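Side-chain contacts in lysine cyclodeaminase (Streptomyces pristinaespiralis, PDB 5YU3), which cyclises L-lysine with loss of ammonia, probably to L-pipecolate with NAD as cofactor, and also recognises L-ornithine and L-2,4-diaminobutyrate: residues V98-D103 with A107-M112; A36-G41 with F304-A309; G41-S46 with H67-D72; L23-I28 with L157-P162. One frame throughout, in Å; residues are numbered along the deposited sequence.

Contact 1. Residues V98-D103 with A107-M112; sequences VARYDD and ALTALM
The CD1 methyl of L108 lies over one face of the Y101 ring, 4.0 Å from the ring centroid and 27° off its normal, which makes the pair a CH-pi contact. It gets there because CG of L108 stands anti to the backbone N (chi1 172°), and the same CD1 also meets A99 CB at 3.8 Å. L111 adds its own CD1, 4.1 Å from A99 CB. This face, built from A99, Y101, L108 and L111, is the tight one, buried in part by the second subunit: W62 of the second subunit meets the Y101 ring, T78 OG1 of that subunit hydrogen-bonds Y101 OH, and L111 packs on its own counterpart.

The backbones form an antiparallel beta hairpin, made of strands 94-102 and 108-113, in the mixed sheet, whose strand 73-81 carries K77 and V79 of the proline pocket. V98 and M112 are joined by hydrogen bonds in both directions, and R100 N donates to A110 O over 2.8 Å. A classic beta bulge then interrupts the regular pairing, since R100 O accepts from T109 N (2.8 Å) and more weakly from A110 N (3.3 Å). The register shifts by one, so Y101 pairs with L108, and D102 N finds A107 O, 2.8 Å away, in the carbonyl plane.

Packing is looser around T109 and D102, both partly exposed. T109 CG2 touches D102 CB at 3.9 Å, but the D102 carboxylate turns to T105 N. R100 passes T109 OG1 with CB and CG, then bends at chi3 and carries its guanidinium off to a salt bridge with E313.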
loop_
_atom_site.group_PDB
_atom_site.type_symbol
_atom_site.label_atom_id
_atom_site.label_comp_id
_atom_site.label_asym_id
_atom_site.label_seq_id
_atom_site.Cartn_x
_atom_site.Cartn_y
_atom_site.Cartn_z
ATOM N N VAL A 98 0.556 5.472 8.776
ATOM C CA VAL A 98 1.860 5.503 8.122
ATOM C C VAL A 98 2.703 4.374 8.694
ATOM O O VAL A 98 2.853 4.270 9.917
ATOM C CB VAL A 98 2.588 6.850 8.302
ATOM C CG1 VAL A 98 3.715 6.982 7.273
ATOM C CG2 VAL A 98 1.612 8.028 8.177
ATOM N N ALA A 99 3.253 3.535 7.815
ATOM C CA ALA A 99 4.091 2.417 8.232
ATOM C C ALA A 99 5.510 2.583 7.702
ATOM O O ALA A 99 5.740 3.220 6.667
ATOM C CB ALA A 99 3.509 1.074 7.747
ATOM N N ARG A 100 6.467 1.992 8.417
ATOM C CA ARG A 100 7.852 1.956 7.983
ATOM C C ARG A 100 8.310 0.504 7.929
ATOM O O ARG A 100 7.977 -0.286 8.818
ATOM C CB ARG A 100 8.750 2.762 8.926
ATOM C CG ARG A 100 10.194 2.813 8.469
ATOM C CD ARG A 100 10.987 3.837 9.247
ATOM N NE ARG A 100 10.624 5.195 8.854
ATOM C CZ ARG A 100 11.333 6.272 9.169
ATOM N NH1 ARG A 100 12.440 6.142 9.877
ATOM N NH2 ARG A 100 10.930 7.481 8.767
ATOM N N TYR A 101 9.039 0.159 6.867
ATOM C CA TYR A 101 9.535 -1.190 6.606
ATOM C C TYR A 101 11.047 -1.150 6.434
ATOM O O TYR A 101 11.577 -0.250 5.782
ATOM C CB TYR A 101 8.885 -1.787 5.333
ATOM C CG TYR A 101 7.382 -1.863 5.419
ATOM C CD1 TYR A 101 6.594 -0.759 5.107
ATOM C CD2 TYR A 101 6.748 -3.032 5.843
ATOM C CE1 TYR A 101 5.230 -0.816 5.205
ATOM C CE2 TYR A 101 5.371 -3.099 5.941
ATOM C CZ TYR A 101 4.617 -1.983 5.622
ATOM O OH TYR A 101 3.250 -2.021 5.717
ATOM N N ASP A 102 11.748 -2.127 7.011
ATOM C CA ASP A 102 13.187 -2.207 6.803
ATOM C C ASP A 102 13.472 -2.539 5.346
ATOM O O ASP A 102 12.903 -3.489 4.798
ATOM C CB ASP A 102 13.810 -3.270 7.712
ATOM C CG ASP A 102 15.319 -3.315 7.590
ATOM O OD1 ASP A 102 15.973 -2.353 8.034
ATOM O OD2 ASP A 102 15.853 -4.301 7.047
ATOM N N ASP A 103 14.349 -1.755 4.711
ATOM C CA ASP A 103 14.636 -1.983 3.296
ATOM C C ASP A 103 15.443 -3.256 3.070
ATOM O O ASP A 103 15.349 -3.866 1.994
ATOM C CB ASP A 103 15.393 -0.799 2.699
ATOM C CG ASP A 103 15.422 -0.847 1.186
ATOM O OD1 ASP A 103 14.330 -0.879 0.582
ATOM O OD2 ASP A 103 16.523 -0.860 0.593
ATOM N N ALA A 107 10.969 -6.175 6.892
ATOM C CA ALA A 107 10.138 -6.300 8.083
ATOM C C ALA A 107 9.432 -4.989 8.417
ATOM O O ALA A 107 10.004 -3.907 8.273
ATOM C CB ALA A 107 10.980 -6.751 9.275
ATOM N N LEU A 108 8.196 -5.098 8.896
ATOM C CA LEU A 108 7.453 -3.936 9.395
ATOM C C LEU A 108 8.080 -3.459 10.706
ATOM O O LEU A 108 8.010 -4.161 11.718
ATOM C CB LEU A 108 5.986 -4.313 9.590
ATOM C CG LEU A 108 5.082 -3.286 10.274
ATOM C CD1 LEU A 108 4.929 -2.062 9.370
ATOM C CD2 LEU A 108 3.708 -3.874 10.624
ATOM N N THR A 109 8.697 -2.271 10.706
ATOM C CA THR A 109 9.414 -1.803 11.893
ATOM C C THR A 109 8.655 -0.764 12.709
ATOM O O THR A 109 8.897 -0.651 13.916
ATOM C CB THR A 109 10.784 -1.217 11.522
ATOM O OG1 THR A 109 10.624 -0.135 10.596
ATOM C CG2 THR A 109 11.710 -2.290 10.908
ATOM N N ALA A 110 7.755 0.002 12.099
ATOM C CA ALA A 110 7.061 1.047 12.839
ATOM C C ALA A 110 5.732 1.357 12.165
ATOM O O ALA A 110 5.593 1.236 10.942
ATOM C CB ALA A 110 7.928 2.308 12.952
ATOM N N LEU A 111 4.754 1.742 12.986
ATOM C CA LEU A 111 3.398 2.025 12.527
ATOM C C LEU A 111 2.795 3.115 13.405
ATOM O O LEU A 111 2.880 3.021 14.631
ATOM C CB LEU A 111 2.542 0.753 12.594
ATOM C CG LEU A 111 1.055 0.907 12.291
ATOM C CD1 LEU A 111 0.872 1.341 10.848
ATOM C CD2 LEU A 111 0.342 -0.413 12.557
ATOM N N MET A 112 2.164 4.126 12.794
ATOM C CA MET A 112 1.594 5.228 13.570
ATOM C C MET A 112 0.399 5.839 12.850
ATOM O O MET A 112 0.166 5.604 11.659
ATOM C CB MET A 112 2.638 6.326 13.843
ATOM C CG MET A 112 3.150 7.017 12.575
ATOM S SD MET A 112 4.227 8.429 12.923
ATOM C CE MET A 112 3.031 9.597 13.570
#

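Contact 2. Residues A36-G41 with F304-A309; sequences AEIGRG and FAFEDA
I38 and F306 mark the nearest approach of the two backbones, with 9.9 Å between their CA atoms, so only long side chains can close the gap. Residues 36-39 are the last turn of helix 20-39, which ends in a Schellman motif: G41 has positive phi (75°) and its N bonds back to I38 O at 2.9 Å. Residues 304-309 run into helix 305-321, where E307 N donates to F304 O.

I38 reaches out from one helix and F306 from the other, and they meet between. The isoleucine branch is extended along CG1 (chi2 -177°), which pushes CD1 to 3.5 Å from F306 CD2, at an oblique slant to that ring. The same methyl meets the edge of the F304 ring, near its plane, 4.1 Å from CE2. The end of one helix is thereby packed against the start of another that follows strand 297-300 of the parallel, nucleotide-binding sheet. T302 and G303, just ahead of F304, line the proline pocket.

E307 also lies against F304 from within its own segment: E307 CG lies 3.7 Å above one face of the ring, offset toward the rim, and OE1 takes a weak bond from F304 N. Further along the helix, D308 OD1 makes salt bridges to K77 and R121, two residues of that pocket.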
loop_
_atom_site.group_PDB
_atom_site.type_symbol
_atom_site.label_atom_id
_atom_site.label_comp_id
_atom_site.label_asym_id
_atom_site.label_seq_id
_atom_site.Cartn_x
_atom_site.Cartn_y
_atom_site.Cartn_z
ATOM N N ALA A 36 14.925 20.678 -0.681
ATOM C CA ALA A 36 16.163 21.151 -1.298
ATOM C C ALA A 36 17.054 19.983 -1.709
ATOM O O ALA A 36 17.693 20.022 -2.769
ATOM C CB ALA A 36 16.905 22.084 -0.344
ATOM N N GLU A 37 17.091 18.924 -0.893
ATOM C CA GLU A 37 17.848 17.728 -1.265
ATOM C C GLU A 37 17.325 17.113 -2.563
ATOM O O GLU A 37 18.113 16.688 -3.417
ATOM C CB GLU A 37 17.819 16.714 -0.121
ATOM C CG GLU A 37 18.812 17.060 0.976
ATOM C CD GLU A 37 18.538 16.361 2.301
ATOM O OE1 GLU A 37 17.583 15.561 2.385
ATOM O OE2 GLU A 37 19.287 16.626 3.266
ATOM N N ILE A 38 16.001 17.060 -2.735
ATOM C CA ILE A 38 15.446 16.600 -4.005
ATOM C C ILE A 38 15.880 17.530 -5.131
ATOM O O ILE A 38 16.299 17.079 -6.205
ATOM C CB ILE A 38 13.912 16.494 -3.917
ATOM C CG1 ILE A 38 13.502 15.369 -2.960
ATOM C CG2 ILE A 38 13.297 16.264 -5.292
ATOM C CD1 ILE A 38 12.000 15.157 -2.886
ATOM N N GLY A 39 15.806 18.843 -4.896
ATOM C CA GLY A 39 16.178 19.794 -5.933
ATOM C C GLY A 39 17.634 19.692 -6.345
ATOM O O GLY A 39 17.981 19.991 -7.493
ATOM N N ARG A 40 18.501 19.270 -5.430
ATOM C CA ARG A 40 19.915 19.078 -5.731
ATOM C C ARG A 40 20.222 17.692 -6.278
ATOM O O ARG A 40 21.396 17.375 -6.514
ATOM C CB ARG A 40 20.761 19.331 -4.482
ATOM C CG ARG A 40 20.820 20.794 -4.086
ATOM C CD ARG A 40 21.890 21.028 -3.056
ATOM N NE ARG A 40 21.570 20.361 -1.803
ATOM C CZ ARG A 40 20.947 20.947 -0.786
ATOM N NH1 ARG A 40 20.578 22.216 -0.879
ATOM N NH2 ARG A 40 20.698 20.267 0.326
ATOM N N GLY A 41 19.209 16.857 -6.472
ATOM C CA GLY A 41 19.437 15.517 -6.978
ATOM C C GLY A 41 20.016 14.544 -5.980
ATOM O O GLY A 41 20.432 13.451 -6.378
ATOM N N PHE A 304 2.846 14.163 -1.296
ATOM C CA PHE A 304 3.536 12.982 -1.776
ATOM C C PHE A 304 4.275 12.334 -0.613
ATOM O O PHE A 304 4.548 12.963 0.418
ATOM C CB PHE A 304 4.451 13.286 -2.994
ATOM C CG PHE A 304 5.585 14.244 -2.734
ATOM C CD1 PHE A 304 5.356 15.614 -2.582
ATOM C CD2 PHE A 304 6.897 13.787 -2.721
ATOM C CE1 PHE A 304 6.407 16.494 -2.374
ATOM C CE2 PHE A 304 7.962 14.665 -2.513
ATOM C CZ PHE A 304 7.714 16.023 -2.342
ATOM N N ALA A 305 4.564 11.042 -0.789
ATOM C CA ALA A 305 4.935 10.189 0.335
ATOM C C ALA A 305 6.221 10.636 1.027
ATOM O O ALA A 305 6.384 10.392 2.227
ATOM C CB ALA A 305 5.057 8.741 -0.151
ATOM N N PHE A 306 7.158 11.257 0.298
ATOM C CA PHE A 306 8.362 11.797 0.931
ATOM C C PHE A 306 8.010 12.723 2.088
ATOM O O PHE A 306 8.691 12.728 3.116
ATOM C CB PHE A 306 9.206 12.544 -0.106
ATOM C CG PHE A 306 10.496 13.118 0.425
ATOM C CD1 PHE A 306 11.481 12.300 0.947
ATOM C CD2 PHE A 306 10.733 14.487 0.360
ATOM C CE1 PHE A 306 12.681 12.833 1.413
ATOM C CE2 PHE A 306 11.925 15.025 0.820
ATOM C CZ PHE A 306 12.903 14.193 1.344
ATOM N N GLU A 307 6.954 13.527 1.933
ATOM C CA GLU A 307 6.560 14.423 3.016
ATOM C C GLU A 307 6.117 13.634 4.238
ATOM O O GLU A 307 6.416 14.015 5.374
ATOM C CB GLU A 307 5.442 15.356 2.565
ATOM C CG GLU A 307 5.792 16.190 1.327
ATOM C CD GLU A 307 4.614 17.001 0.804
ATOM O OE1 GLU A 307 3.462 16.550 0.941
ATOM O OE2 GLU A 307 4.848 18.103 0.250
ATOM N N ASP A 308 5.403 12.532 4.019
ATOM C CA ASP A 308 4.963 11.693 5.128
ATOM C C ASP A 308 6.136 10.989 5.797
ATOM O O ASP A 308 6.160 10.846 7.026
ATOM C CB ASP A 308 3.937 10.687 4.621
ATOM C CG ASP A 308 2.760 11.366 3.980
ATOM O OD1 ASP A 308 2.047 12.072 4.716
ATOM O OD2 ASP A 308 2.548 11.215 2.752
ATOM N N ALA A 309 7.113 10.535 5.006
ATOM C CA ALA A 309 8.302 9.918 5.586
ATOM C C ALA A 309 9.073 10.911 6.447
ATOM O O ALA A 309 9.594 10.553 7.512
ATOM C CB ALA A 309 9.204 9.361 4.479
#

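Contact 3. Residues G41-S46 with H67-D72; sequences GERHLS and HREPGD
S46 OG and H67 ND1 are 2.7 Å apart, a hydrogen bond met at the edge of the imidazole and near its plane. On the other ring nitrogen a His-carboxylate hydrogen bond forms: H67 NE2 donates to E69 OE2 over 2.9 Å. The acceptor lies only 8° out of the ring plane and uses its anti lone pair, the one away from OE1. Gripped at both nitrogens, the ring has its rotation fixed, and H44 O adds an in-plane neighbour 3.3 Å from H67 CE1. The contact thus seats the loop that follows helix 20-39 against the end of strand 60-69.

The bend at chi2 turns the E69 carboxylate back, with OE2 on H67 and OE1 on R43. Its OE1 makes a short salt bridge of 2.5 Å with R43 NH1, approaching the guanidinium at its edge. The two side chains cross at about a right angle, and the planes of their charged groups stand 49° apart.

A second shell comes from two helices. E37 of helix 20-39 holds R43 NE in a further salt bridge, and the ring of F306, from helix 305-321, meets the H67 ring with the planes inclined. F306 N also bonds S46 OG, giving that hydroxyl a second partner beside H67. On the solvent side a water accepts from H44 N at 3.1 Å and donates weakly to E69 OE2, 3.4 Å away.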
loop_
_atom_site.group_PDB
_atom_site.type_symbol
_atom_site.label_atom_id
_atom_site.label_comp_id
_atom_site.label_asym_id
_atom_site.label_seq_id
_atom_site.Cartn_x
_atom_site.Cartn_y
_atom_site.Cartn_z
ATOM N N GLY A 41 19.209 16.857 -6.472
ATOM C CA GLY A 41 19.437 15.517 -6.978
ATOM C C GLY A 41 20.016 14.544 -5.980
ATOM O O GLY A 41 20.432 13.451 -6.378
ATOM N N GLU A 42 20.068 14.907 -4.693
ATOM C CA GLU A 42 20.534 13.995 -3.655
ATOM C C GLU A 42 19.452 13.023 -3.206
ATOM O O GLU A 42 19.775 11.979 -2.629
ATOM C CB GLU A 42 21.040 14.784 -2.446
ATOM C CG GLU A 42 22.206 15.702 -2.758
ATOM C CD GLU A 42 22.422 16.759 -1.701
ATOM O OE1 GLU A 42 21.628 16.816 -0.740
ATOM O OE2 GLU A 42 23.388 17.538 -1.830
ATOM N N ARG A 43 18.186 13.368 -3.426
ATOM C CA ARG A 43 17.048 12.507 -3.153
ATOM C C ARG A 43 16.095 12.629 -4.330
ATOM O O ARG A 43 16.293 13.450 -5.228
ATOM C CB ARG A 43 16.347 12.880 -1.841
ATOM C CG ARG A 43 17.124 12.514 -0.598
ATOM C CD ARG A 43 16.382 12.930 0.654
ATOM N NE ARG A 43 17.290 12.990 1.792
ATOM C CZ ARG A 43 17.559 11.957 2.582
ATOM N NH1 ARG A 43 16.978 10.792 2.358
ATOM N NH2 ARG A 43 18.405 12.087 3.594
ATOM N N HIS A 44 15.037 11.823 -4.327
ATOM C CA HIS A 44 14.189 11.747 -5.505
ATOM C C HIS A 44 12.721 11.790 -5.120
ATOM O O HIS A 44 12.326 11.293 -4.062
ATOM C CB HIS A 44 14.531 10.488 -6.309
ATOM C CG HIS A 44 15.985 10.402 -6.653
ATOM N ND1 HIS A 44 16.558 11.167 -7.647
ATOM C CD2 HIS A 44 16.996 9.696 -6.094
ATOM C CE1 HIS A 44 17.852 10.912 -7.708
ATOM N NE2 HIS A 44 18.145 10.027 -6.772
ATOM N N LEU A 45 11.924 12.409 -5.991
ATOM C CA LEU A 45 10.477 12.426 -5.823
ATOM C C LEU A 45 9.949 11.012 -5.674
ATOM O O LEU A 45 10.416 10.086 -6.342
ATOM C CB LEU A 45 9.794 13.082 -7.026
ATOM C CG LEU A 45 9.652 14.593 -7.132
ATOM C CD1 LEU A 45 8.895 14.902 -8.422
ATOM C CD2 LEU A 45 8.925 15.159 -5.913
ATOM N N SER A 46 8.955 10.860 -4.800
ATOM C CA SER A 46 8.278 9.584 -4.637
ATOM C C SER A 46 7.581 9.186 -5.937
ATOM O O SER A 46 7.160 10.045 -6.717
ATOM C CB SER A 46 7.264 9.679 -3.499
ATOM O OG SER A 46 7.855 10.362 -2.400
ATOM N N HIS A 67 7.300 5.534 -0.342
ATOM C CA HIS A 67 8.560 6.227 -0.580
ATOM C C HIS A 67 9.713 5.400 -0.034
ATOM O O HIS A 67 9.706 5.018 1.141
ATOM C CB HIS A 67 8.602 7.620 0.054
ATOM C CG HIS A 67 9.879 8.348 -0.231
ATOM N ND1 HIS A 67 10.065 9.091 -1.376
ATOM C CD2 HIS A 67 11.050 8.403 0.448
ATOM C CE1 HIS A 67 11.287 9.589 -1.382
ATOM N NE2 HIS A 67 11.909 9.181 -0.289
ATOM N N ARG A 68 10.724 5.170 -0.865
ATOM C CA ARG A 68 11.847 4.322 -0.494
ATOM C C ARG A 68 13.102 5.161 -0.299
ATOM O O ARG A 68 13.432 6.008 -1.138
ATOM C CB ARG A 68 12.090 3.240 -1.552
ATOM C CG ARG A 68 13.338 2.389 -1.268
ATOM C CD ARG A 68 13.363 1.098 -2.093
ATOM N NE ARG A 68 14.583 0.337 -1.820
ATOM C CZ ARG A 68 15.638 0.290 -2.632
ATOM N NH1 ARG A 68 15.628 0.947 -3.792
ATOM N NH2 ARG A 68 16.710 -0.411 -2.282
ATOM N N GLU A 69 13.792 4.923 0.814
ATOM C CA GLU A 69 15.141 5.428 1.030
ATOM C C GLU A 69 16.100 4.251 0.887
ATOM O O GLU A 69 16.230 3.442 1.818
ATOM C CB GLU A 69 15.260 6.078 2.413
ATOM C CG GLU A 69 14.609 7.472 2.449
ATOM C CD GLU A 69 15.321 8.457 1.531
ATOM O OE1 GLU A 69 16.571 8.497 1.594
ATOM O OE2 GLU A 69 14.652 9.176 0.742
ATOM N N PRO A 70 16.767 4.101 -0.260
ATOM C CA PRO A 70 17.470 2.847 -0.571
ATOM C C PRO A 70 18.504 2.468 0.474
ATOM O O PRO A 70 19.313 3.294 0.907
ATOM C CB PRO A 70 18.113 3.137 -1.928
ATOM C CG PRO A 70 17.153 4.293 -2.511
ATOM C CD PRO A 70 16.739 4.980 -1.484
ATOM N N GLY A 71 18.461 1.201 0.891
ATOM C CA GLY A 71 19.341 0.693 1.919
ATOM C C GLY A 71 18.894 0.979 3.335
ATOM O O GLY A 71 19.483 0.428 4.275
ATOM N N ASP A 72 17.876 1.815 3.521
ATOM C CA ASP A 72 17.443 2.210 4.854
ATOM C C ASP A 72 16.049 1.677 5.140
ATOM O O ASP A 72 15.893 0.684 5.852
ATOM C CB ASP A 72 17.455 3.732 5.004
ATOM C CG ASP A 72 18.857 4.310 4.978
ATOM O OD1 ASP A 72 18.981 5.545 4.833
ATOM O OD2 ASP A 72 19.831 3.534 5.116
HETATM O O HOH W 1 15.454 9.399 -2.508
#

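Contact 4. Residues L23-I28 with L157-P162; sequences LMRRII and LSLVLP
L159 turns CG anti to its carbonyl carbon, beside the backbone N (chi1 -55°), which directs the side chain at the facing helix, where its CD1 methyl meets M24 and its CD2 methyl the guanidinium of R25. M24 answers with CG anti to the backbone N (chi1 178°), which brings that carbon to 3.6 Å from L159 CD1. M24 CB follows at 3.8 Å from the same methyl.

R25 keeps an extended chain from CG to NE. Its CG lies 4.0 Å from L159 CD1, while its guanidinium spreads across L159 CD2, which sits 3.5 Å above the plane and toward the rim, nearest to NH2. An exposed arginine thus lays its flat face over a leucine methyl.

The elements joined are helix 20-39 and the C-terminal end of helix 148-160, the helix that follows strand 140-144 and a GxGxxA pattern consistent with a Rossmann-type NAD-binding turn. At this end L157 O accepts from both V160 N (3.1 Å) and L161 N (2.9 Å). M24 also touches T152, H155 and A156 of helix 148-160, and Y341 of the second subunit packs on it too.

One turn on from M24, I28 meets V160 more lightly: the methyls I28 CD1 and V160 CG1 meet tip to tip, 4.2 Å apart.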
loop_
_atom_site.group_PDB
_atom_site.type_symbol
_atom_site.label_atom_id
_atom_site.label_comp_id
_atom_site.label_asym_id
_atom_site.label_seq_id
_atom_site.Cartn_x
_atom_site.Cartn_y
_atom_site.Cartn_z
ATOM N N LEU A 23 6.366 21.710 17.107
ATOM C CA LEU A 23 6.287 20.519 16.265
ATOM C C LEU A 23 6.036 20.899 14.807
ATOM O O LEU A 23 6.623 20.305 13.896
ATOM C CB LEU A 23 5.193 19.581 16.772
ATOM C CG LEU A 23 5.062 18.248 16.028
ATOM C CD1 LEU A 23 6.312 17.378 16.199
ATOM C CD2 LEU A 23 3.808 17.519 16.497
ATOM N N MET A 24 5.187 21.896 14.574
ATOM C CA MET A 24 4.974 22.371 13.209
ATOM C C MET A 24 6.253 22.978 12.638
ATOM O O MET A 24 6.605 22.716 11.484
ATOM C CB MET A 24 3.819 23.374 13.172
ATOM C CG MET A 24 3.537 23.967 11.772
ATOM S SD MET A 24 3.027 22.729 10.543
ATOM C CE MET A 24 1.264 22.687 10.774
ATOM N N ARG A 25 6.986 23.757 13.444
ATOM C CA ARG A 25 8.238 24.341 12.973
ATOM C C ARG A 25 9.262 23.267 12.625
ATOM O O ARG A 25 9.985 23.397 11.626
ATOM C CB ARG A 25 8.815 25.297 14.017
ATOM C CG ARG A 25 8.115 26.665 14.032
ATOM C CD ARG A 25 8.928 27.726 14.765
ATOM N NE ARG A 25 8.261 29.028 14.751
ATOM C CZ ARG A 25 7.447 29.450 15.714
ATOM N NH1 ARG A 25 7.214 28.671 16.771
ATOM N NH2 ARG A 25 6.872 30.648 15.630
ATOM N N ARG A 26 9.344 22.201 13.435
ATOM C CA ARG A 26 10.259 21.109 13.108
ATOM C C ARG A 26 9.926 20.508 11.752
ATOM O O ARG A 26 10.828 20.224 10.957
ATOM C CB ARG A 26 10.217 20.012 14.175
ATOM C CG ARG A 26 10.819 20.412 15.506
ATOM C CD ARG A 26 10.897 19.214 16.471
ATOM N NE ARG A 26 11.177 19.656 17.835
ATOM C CZ ARG A 26 11.225 18.849 18.888
ATOM N NH1 ARG A 26 11.001 17.544 18.745
ATOM N NH2 ARG A 26 11.491 19.351 20.092
ATOM N N ILE A 27 8.637 20.307 11.471
ATOM C CA ILE A 27 8.250 19.687 10.206
ATOM C C ILE A 27 8.471 20.652 9.043
ATOM O O ILE A 27 8.918 20.243 7.964
ATOM C CB ILE A 27 6.798 19.177 10.283
ATOM C CG1 ILE A 27 6.729 18.022 11.299
ATOM C CG2 ILE A 27 6.308 18.681 8.912
ATOM C CD1 ILE A 27 5.325 17.613 11.700
ATOM N N ILE A 28 8.187 21.945 9.243
ATOM C CA ILE A 28 8.526 22.937 8.223
ATOM C C ILE A 28 10.019 22.886 7.903
ATOM O O ILE A 28 10.419 22.846 6.733
ATOM C CB ILE A 28 8.095 24.345 8.669
ATOM C CG1 ILE A 28 6.569 24.471 8.649
ATOM C CG2 ILE A 28 8.775 25.419 7.788
ATOM C CD1 ILE A 28 6.048 25.723 9.368
ATOM N N LEU A 157 0.906 28.779 8.254
ATOM C CA LEU A 157 1.178 30.066 7.621
ATOM C C LEU A 157 1.390 31.160 8.658
ATOM O O LEU A 157 2.218 32.055 8.449
ATOM C CB LEU A 157 0.045 30.438 6.659
ATOM C CG LEU A 157 -0.004 29.494 5.454
ATOM C CD1 LEU A 157 -1.290 29.695 4.656
ATOM C CD2 LEU A 157 1.231 29.669 4.579
ATOM N N SER A 158 0.679 31.086 9.789
ATOM C CA SER A 158 0.867 32.075 10.848
ATOM C C SER A 158 2.257 32.002 11.471
ATOM O O SER A 158 2.686 32.979 12.095
ATOM C CB SER A 158 -0.210 31.918 11.933
ATOM O OG SER A 158 0.099 30.846 12.827
ATOM N N LEU A 159 2.983 30.884 11.308
ATOM C CA LEU A 159 4.338 30.811 11.838
ATOM C C LEU A 159 5.377 31.374 10.888
ATOM O O LEU A 159 6.504 31.640 11.321
ATOM C CB LEU A 159 4.730 29.359 12.173
ATOM C CG LEU A 159 3.791 28.620 13.126
ATOM C CD1 LEU A 159 4.249 27.185 13.273
ATOM C CD2 LEU A 159 3.722 29.297 14.494
ATOM N N VAL A 160 5.053 31.534 9.604
ATOM C CA VAL A 160 6.037 32.000 8.635
ATOM C C VAL A 160 5.690 33.356 8.038
ATOM O O VAL A 160 6.550 33.953 7.366
ATOM C CB VAL A 160 6.255 30.961 7.513
ATOM C CG1 VAL A 160 6.765 29.634 8.116
ATOM C CG2 VAL A 160 4.974 30.730 6.756
ATOM N N LEU A 161 4.474 33.857 8.247
ATOM C CA LEU A 161 4.051 35.162 7.766
ATOM C C LEU A 161 3.399 35.956 8.889
ATOM O O LEU A 161 2.772 35.379 9.784
ATOM C CB LEU A 161 3.055 35.037 6.601
ATOM C CG LEU A 161 3.557 34.354 5.329
ATOM C CD1 LEU A 161 2.378 34.047 4.409
ATOM C CD2 LEU A 161 4.641 35.209 4.647
ATOM N N PRO A 162 3.510 37.289 8.854
ATOM C CA PRO A 162 2.956 38.131 9.930
ATOM C C PRO A 162 1.452 38.347 9.801
ATOM O O PRO A 162 0.956 39.480 9.726
ATOM C CB PRO A 162 3.762 39.423 9.772
ATOM C CG PRO A 162 4.032 39.423 8.190
ATOM C CD PRO A 162 4.205 38.169 7.846
#

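Contacts 1 and 2 are buried, whereas contacts 3 and 4 are only partly so, with R25 and H44 exposed. Contact 1 relies on strand pairing and contact 3 on polar and charged groups, while contacts 2 and 4 have no hydrogen bond between their segments. Helix 20-39 serves both 2 and 4, whose centres are 18 Å apart: its end packs beside the substrate pocket and its start against the nucleotide-binding domain. Contacts 2 and 3 share G41, their centres 8 Å apart. Contact 1 and the 67-72 side of contact 3 lie on the same mixed sheet and are tied by the salt bridge of D103 OD1 to R68 NE, 2.7 Å.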